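Local coordinates for MlnE (Bacillus amyloliquefaciens subsp. plantarum, PDB 5D2E), which probably reduces beta-keto intermediates with NADPH, as a B-type ketoreductase at the N-terminal end of one large protein of the macrolactin polyketide assembly line, at residues F105-L118 and S154-L167. Residues are numbered along the deposited sequence; the frame is centred on the assembly and turned at random.
Sequences FTKGEDYDALCGVL and SLFQMFQAFMANKL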
loop_
_atom_site.group_PDB
_atom_site.type_symbol
_atom_site.label_atom_id
_atom_site.label_comp_id
_atom_site.label_asym_id
_atom_site.label_seq_id
_atom_site.Cartn_x
_atom_site.Cartn_y
_atom_site.Cartn_z
ATOM N N PHE A 105 3.590 23.247 0.154
ATOM C CA PHE A 105 2.625 22.164 0.231
ATOM C C PHE A 105 2.848 21.147 1.361
ATOM O O PHE A 105 1.991 20.313 1.640
ATOM C CB PHE A 105 2.599 21.416 -1.096
ATOM C CG PHE A 105 1.984 22.208 -2.217
ATOM C CD1 PHE A 105 0.692 22.712 -2.118
ATOM C CD2 PHE A 105 2.674 22.422 -3.383
ATOM C CE1 PHE A 105 0.128 23.421 -3.165
ATOM C CE2 PHE A 105 2.103 23.139 -4.441
ATOM C CZ PHE A 105 0.856 23.618 -4.341
ATOM N N THR A 106 4.010 21.235 1.932
ATOM C CA THR A 106 4.370 20.516 3.178
ATOM C C THR A 106 4.018 21.231 4.497
ATOM O O THR A 106 4.052 20.591 5.560
ATOM C CB THR A 106 5.900 20.204 3.224
ATOM O OG1 THR A 106 6.624 21.390 3.534
ATOM C CG2 THR A 106 6.455 19.724 1.881
ATOM N N LYS A 107 3.699 22.543 4.471
ATOM C CA LYS A 107 3.444 23.297 5.718
ATOM C C LYS A 107 1.987 23.381 6.058
ATOM O O LYS A 107 1.219 24.090 5.392
ATOM C CB LYS A 107 3.924 24.710 5.598
ATOM C CG LYS A 107 5.329 24.984 6.017
ATOM C CD LYS A 107 5.356 26.412 6.551
ATOM C CE LYS A 107 6.797 26.888 6.695
ATOM N NZ LYS A 107 6.894 28.360 6.532
ATOM N N GLY A 108 1.593 22.756 7.161
ATOM C CA GLY A 108 0.216 22.795 7.570
ATOM C C GLY A 108 -0.346 24.163 7.768
ATOM O O GLY A 108 -1.543 24.416 7.481
ATOM N N GLU A 109 0.519 25.056 8.267
ATOM C CA GLU A 109 0.161 26.425 8.519
ATOM C C GLU A 109 -0.304 27.116 7.216
ATOM O O GLU A 109 -1.148 28.029 7.228
ATOM C CB GLU A 109 1.379 27.182 9.052
ATOM C CG GLU A 109 1.788 26.879 10.500
ATOM C CD GLU A 109 2.601 25.595 10.700
ATOM O OE1 GLU A 109 3.049 24.954 9.703
ATOM O OE2 GLU A 109 2.772 25.209 11.897
ATOM N N ASP A 110 0.342 26.767 6.121
ATOM C CA ASP A 110 -0.045 27.368 4.820
ATOM C C ASP A 110 -1.434 26.892 4.380
ATOM O O ASP A 110 -2.190 27.681 3.811
ATOM C CB ASP A 110 1.023 27.095 3.738
ATOM C CG ASP A 110 2.290 27.934 3.924
ATOM O OD1 ASP A 110 2.444 28.623 4.971
ATOM O OD2 ASP A 110 3.169 27.860 3.047
ATOM N N TYR A 111 -1.789 25.621 4.632
ATOM C CA TYR A 111 -3.152 25.165 4.315
ATOM C C TYR A 111 -4.157 25.897 5.159
ATOM O O TYR A 111 -5.261 26.225 4.693
ATOM C CB TYR A 111 -3.311 23.649 4.436
ATOM C CG TYR A 111 -2.541 22.833 3.431
ATOM C CD1 TYR A 111 -1.260 22.484 3.670
ATOM C CD2 TYR A 111 -3.100 22.421 2.214
ATOM C CE1 TYR A 111 -0.527 21.742 2.781
ATOM C CE2 TYR A 111 -2.371 21.647 1.305
ATOM C CZ TYR A 111 -1.093 21.301 1.591
ATOM O OH TYR A 111 -0.224 20.572 0.781
ATOM N N ASP A 112 -3.812 26.195 6.421
ATOM C CA ASP A 112 -4.705 27.000 7.259
ATOM C C ASP A 112 -4.963 28.338 6.715
ATOM O O ASP A 112 -6.122 28.819 6.721
ATOM C CB ASP A 112 -4.157 27.168 8.686
ATOM C CG ASP A 112 -4.165 25.911 9.437
ATOM O OD1 ASP A 112 -5.069 25.045 9.284
ATOM O OD2 ASP A 112 -3.226 25.778 10.233
ATOM N N ALA A 113 -3.875 28.997 6.291
ATOM C CA ALA A 113 -3.948 30.312 5.678
ATOM C C ALA A 113 -4.823 30.291 4.440
ATOM O O ALA A 113 -5.663 31.167 4.268
ATOM C CB ALA A 113 -2.570 30.799 5.293
ATOM N N LEU A 114 -4.612 29.284 3.567
ATOM C CA LEU A 114 -5.452 29.135 2.393
ATOM C C LEU A 114 -6.927 29.035 2.763
ATOM O O LEU A 114 -7.748 29.711 2.141
ATOM C CB LEU A 114 -5.072 27.894 1.577
ATOM C CG LEU A 114 -5.820 27.641 0.284
ATOM C CD1 LEU A 114 -5.579 28.761 -0.737
ATOM C CD2 LEU A 114 -5.415 26.316 -0.310
ATOM N N CYS A 115 -7.267 28.120 3.692
ATOM C CA CYS A 115 -8.644 27.992 4.143
ATOM C C CYS A 115 -9.201 29.337 4.701
ATOM O O CYS A 115 -10.295 29.719 4.399
ATOM C CB CYS A 115 -8.779 26.928 5.225
ATOM S SG CYS A 115 -8.336 25.278 4.719
ATOM N N GLY A 116 -8.411 30.010 5.505
ATOM C CA GLY A 116 -8.806 31.288 6.113
ATOM C C GLY A 116 -9.094 32.316 5.064
ATOM O O GLY A 116 -10.151 32.951 5.059
ATOM N N VAL A 117 -8.204 32.428 4.091
ATOM C CA VAL A 117 -8.431 33.407 3.060
ATOM C C VAL A 117 -9.647 33.118 2.201
ATOM O O VAL A 117 -10.456 34.015 1.918
ATOM C CB VAL A 117 -7.150 33.615 2.202
ATOM C CG1 VAL A 117 -7.466 34.504 1.017
ATOM C CG2 VAL A 117 -6.053 34.252 3.039
ATOM N N LEU A 118 -9.811 31.850 1.771
ATOM C CA LEU A 118 -10.960 31.502 0.951
ATOM C C LEU A 118 -12.286 31.753 1.689
ATOM O O LEU A 118 -13.238 32.214 1.098
ATOM C CB LEU A 118 -10.876 30.067 0.481
ATOM C CG LEU A 118 -9.709 29.817 -0.507
ATOM C CD1 LEU A 118 -9.683 28.319 -0.799
ATOM C CD2 LEU A 118 -9.810 30.606 -1.789
ATOM N N SER A 154 1.289 15.844 1.702
ATOM C CA SER A 154 0.564 17.002 1.237
ATOM C C SER A 154 -0.931 16.732 1.442
ATOM O O SER A 154 -1.702 17.580 1.895
ATOM C CB SER A 154 0.822 17.221 -0.279
ATOM O OG SER A 154 -0.129 18.232 -0.703
ATOM N N LEU A 155 -1.362 15.538 1.110
ATOM C CA LEU A 155 -2.777 15.179 1.289
ATOM C C LEU A 155 -3.183 15.132 2.749
ATOM O O LEU A 155 -4.286 15.522 3.074
ATOM C CB LEU A 155 -3.104 13.845 0.595
ATOM C CG LEU A 155 -3.257 13.857 -0.945
ATOM C CD1 LEU A 155 -3.259 12.432 -1.421
ATOM C CD2 LEU A 155 -4.473 14.644 -1.477
ATOM N N PHE A 156 -2.307 14.619 3.594
ATOM C CA PHE A 156 -2.590 14.618 5.020
ATOM C C PHE A 156 -2.760 16.060 5.518
ATOM O O PHE A 156 -3.775 16.343 6.176
ATOM C CB PHE A 156 -1.479 13.940 5.753
ATOM C CG PHE A 156 -1.406 14.303 7.190
ATOM C CD1 PHE A 156 -2.381 13.864 8.067
ATOM C CD2 PHE A 156 -0.372 15.062 7.645
ATOM C CE1 PHE A 156 -2.325 14.214 9.403
ATOM C CE2 PHE A 156 -0.315 15.412 8.963
ATOM C CZ PHE A 156 -1.277 14.966 9.846
ATOM N N GLN A 157 -1.817 16.955 5.170
ATOM C CA GLN A 157 -1.940 18.354 5.571
ATOM C C GLN A 157 -3.265 18.961 5.042
ATOM O O GLN A 157 -3.987 19.700 5.764
ATOM C CB GLN A 157 -0.757 19.212 5.177
ATOM C CG GLN A 157 0.624 18.813 5.710
ATOM C CD GLN A 157 0.768 18.819 7.227
ATOM O OE1 GLN A 157 1.785 18.354 7.818
ATOM N NE2 GLN A 157 -0.206 19.410 7.868
ATOM N N MET A 158 -3.594 18.653 3.787
ATOM C CA MET A 158 -4.743 19.231 3.153
ATOM C C MET A 158 -6.016 18.764 3.826
ATOM O O MET A 158 -6.850 19.570 4.192
ATOM C CB MET A 158 -4.761 18.874 1.672
ATOM C CG MET A 158 -5.986 19.430 0.950
ATOM S SD MET A 158 -6.275 18.631 -0.659
ATOM C CE MET A 158 -7.065 17.116 -0.067
ATOM N N PHE A 159 -6.158 17.454 4.064
ATOM C CA PHE A 159 -7.395 16.971 4.669
ATOM C C PHE A 159 -7.504 17.410 6.124
ATOM O O PHE A 159 -8.562 17.813 6.562
ATOM C CB PHE A 159 -7.486 15.466 4.621
ATOM C CG PHE A 159 -7.803 14.928 3.290
ATOM C CD1 PHE A 159 -9.007 15.239 2.687
ATOM C CD2 PHE A 159 -6.954 14.025 2.664
ATOM C CE1 PHE A 159 -9.343 14.726 1.455
ATOM C CE2 PHE A 159 -7.291 13.504 1.430
ATOM C CZ PHE A 159 -8.469 13.853 0.824
ATOM N N GLN A 160 -6.414 17.406 6.863
ATOM C CA GLN A 160 -6.499 17.828 8.212
ATOM C C GLN A 160 -6.909 19.311 8.312
ATOM O O GLN A 160 -7.751 19.666 9.130
ATOM C CB GLN A 160 -5.223 17.541 8.936
ATOM C CG GLN A 160 -5.415 17.478 10.419
ATOM C CD GLN A 160 -4.132 17.101 11.163
ATOM O OE1 GLN A 160 -3.208 17.908 11.241
ATOM N NE2 GLN A 160 -4.126 15.914 11.800
ATOM N N ALA A 161 -6.259 20.162 7.528
ATOM C CA ALA A 161 -6.577 21.590 7.497
ATOM C C ALA A 161 -7.995 21.794 7.043
ATOM O O ALA A 161 -8.704 22.647 7.630
ATOM C CB ALA A 161 -5.624 22.337 6.564
ATOM N N PHE A 162 -8.428 21.085 5.975
ATOM C CA PHE A 162 -9.793 21.286 5.502
ATOM C C PHE A 162 -10.809 20.951 6.584
ATOM O O PHE A 162 -11.831 21.649 6.694
ATOM C CB PHE A 162 -10.142 20.446 4.296
ATOM C CG PHE A 162 -9.583 20.967 2.991
ATOM C CD1 PHE A 162 -8.692 22.031 2.953
ATOM C CD2 PHE A 162 -9.916 20.308 1.801
ATOM C CE1 PHE A 162 -8.221 22.494 1.737
ATOM C CE2 PHE A 162 -9.417 20.751 0.604
ATOM C CZ PHE A 162 -8.571 21.851 0.594
ATOM N N MET A 163 -10.555 19.880 7.344
ATOM C CA MET A 163 -11.556 19.500 8.352
ATOM C C MET A 163 -11.493 20.465 9.507
ATOM O O MET A 163 -12.553 20.865 10.033
ATOM C CB MET A 163 -11.407 18.041 8.762
ATOM C CG MET A 163 -11.840 17.143 7.598
ATOM S SD MET A 163 -11.839 15.369 8.004
ATOM C CE MET A 163 -10.084 15.210 8.159
ATOM N N ALA A 164 -10.280 20.856 9.904
ATOM C CA ALA A 164 -10.159 21.703 11.050
ATOM C C ALA A 164 -10.783 23.061 10.811
ATOM O O ALA A 164 -11.313 23.668 11.737
ATOM C CB ALA A 164 -8.706 21.892 11.469
ATOM N N ASN A 165 -10.668 23.584 9.593
ATOM C CA ASN A 165 -11.205 24.910 9.254
ATOM C C ASN A 165 -12.583 24.839 8.612
ATOM O O ASN A 165 -13.103 25.843 8.142
ATOM C CB ASN A 165 -10.212 25.615 8.312
ATOM C CG ASN A 165 -8.884 25.863 8.987
ATOM O OD1 ASN A 165 -8.853 26.477 10.015
ATOM N ND2 ASN A 165 -7.837 25.262 8.519
ATOM N N LYS A 166 -13.156 23.646 8.509
ATOM C CA LYS A 166 -14.470 23.416 7.940
ATOM C C LYS A 166 -14.700 24.092 6.579
ATOM O O LYS A 166 -15.743 24.721 6.331
ATOM C CB LYS A 166 -15.531 23.856 8.959
ATOM C CG LYS A 166 -15.472 23.023 10.251
ATOM C CD LYS A 166 -16.843 22.970 10.888
ATOM C CE LYS A 166 -16.721 22.766 12.386
ATOM N NZ LYS A 166 -18.009 22.218 12.905
ATOM N N LEU A 167 -13.718 23.960 5.690
ATOM C CA LEU A 167 -13.760 24.659 4.448
ATOM C C LEU A 167 -14.815 24.058 3.505
ATOM O O LEU A 167 -15.487 24.796 2.805
ATOM C CB LEU A 167 -12.373 24.681 3.856
ATOM C CG LEU A 167 -12.346 25.289 2.473
ATOM C CD1 LEU A 167 -12.494 26.784 2.703
ATOM C CD2 LEU A 167 -11.059 24.986 1.725
HETATM O O HOH W 1 4.013 17.713 5.835
HETATM O O HOH W 2 -7.758 29.248 8.991
#
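Y111 of helix 108-118 enters helix 154-164 as a knob among S154, Q157, M158 and A161, in a buried helix-helix packing within the Rossmann-like half of the ketoreductase that does not carry the NADP. The short axes approach to 8.9 Å and cross at -42°, and both helices lie against the parallel strands, Y111 reaching M103 of strand 100-103 and M158 reaching I128 of strand 127-133. With CG anti to its carbonyl carbon (chi1 -67°), the Y111 ring lays one face over the backbone of Q157 and M158, the amide N of M158 standing 4.0 Å above its centre. Y111 CB meets A161 CB at 3.4 Å. At the far end of the ring, Y111 OH has F105 O in the ring plane at 2.4 Å, so short that the exact length is doubtful, and lies 2.8 Å from S154 OG, which also bonds H130. One turn on, C115 SG approaches F162 CD1 obliquely at 3.7 Å. Beside it, N165 ND2 donates to D112 OD1 at 2.9 Å, on the anti side and 21° out of the carboxylate plane, while one water bridges T106 O and Q157 OE1. The chemistry thus divides: the tyrosine ring packs on the Q157-M158 peptide and the CB atoms of Q157, M158 and A161, its hydroxyl sits between F105 O and S154 OG, and polar side chains and water link the margins.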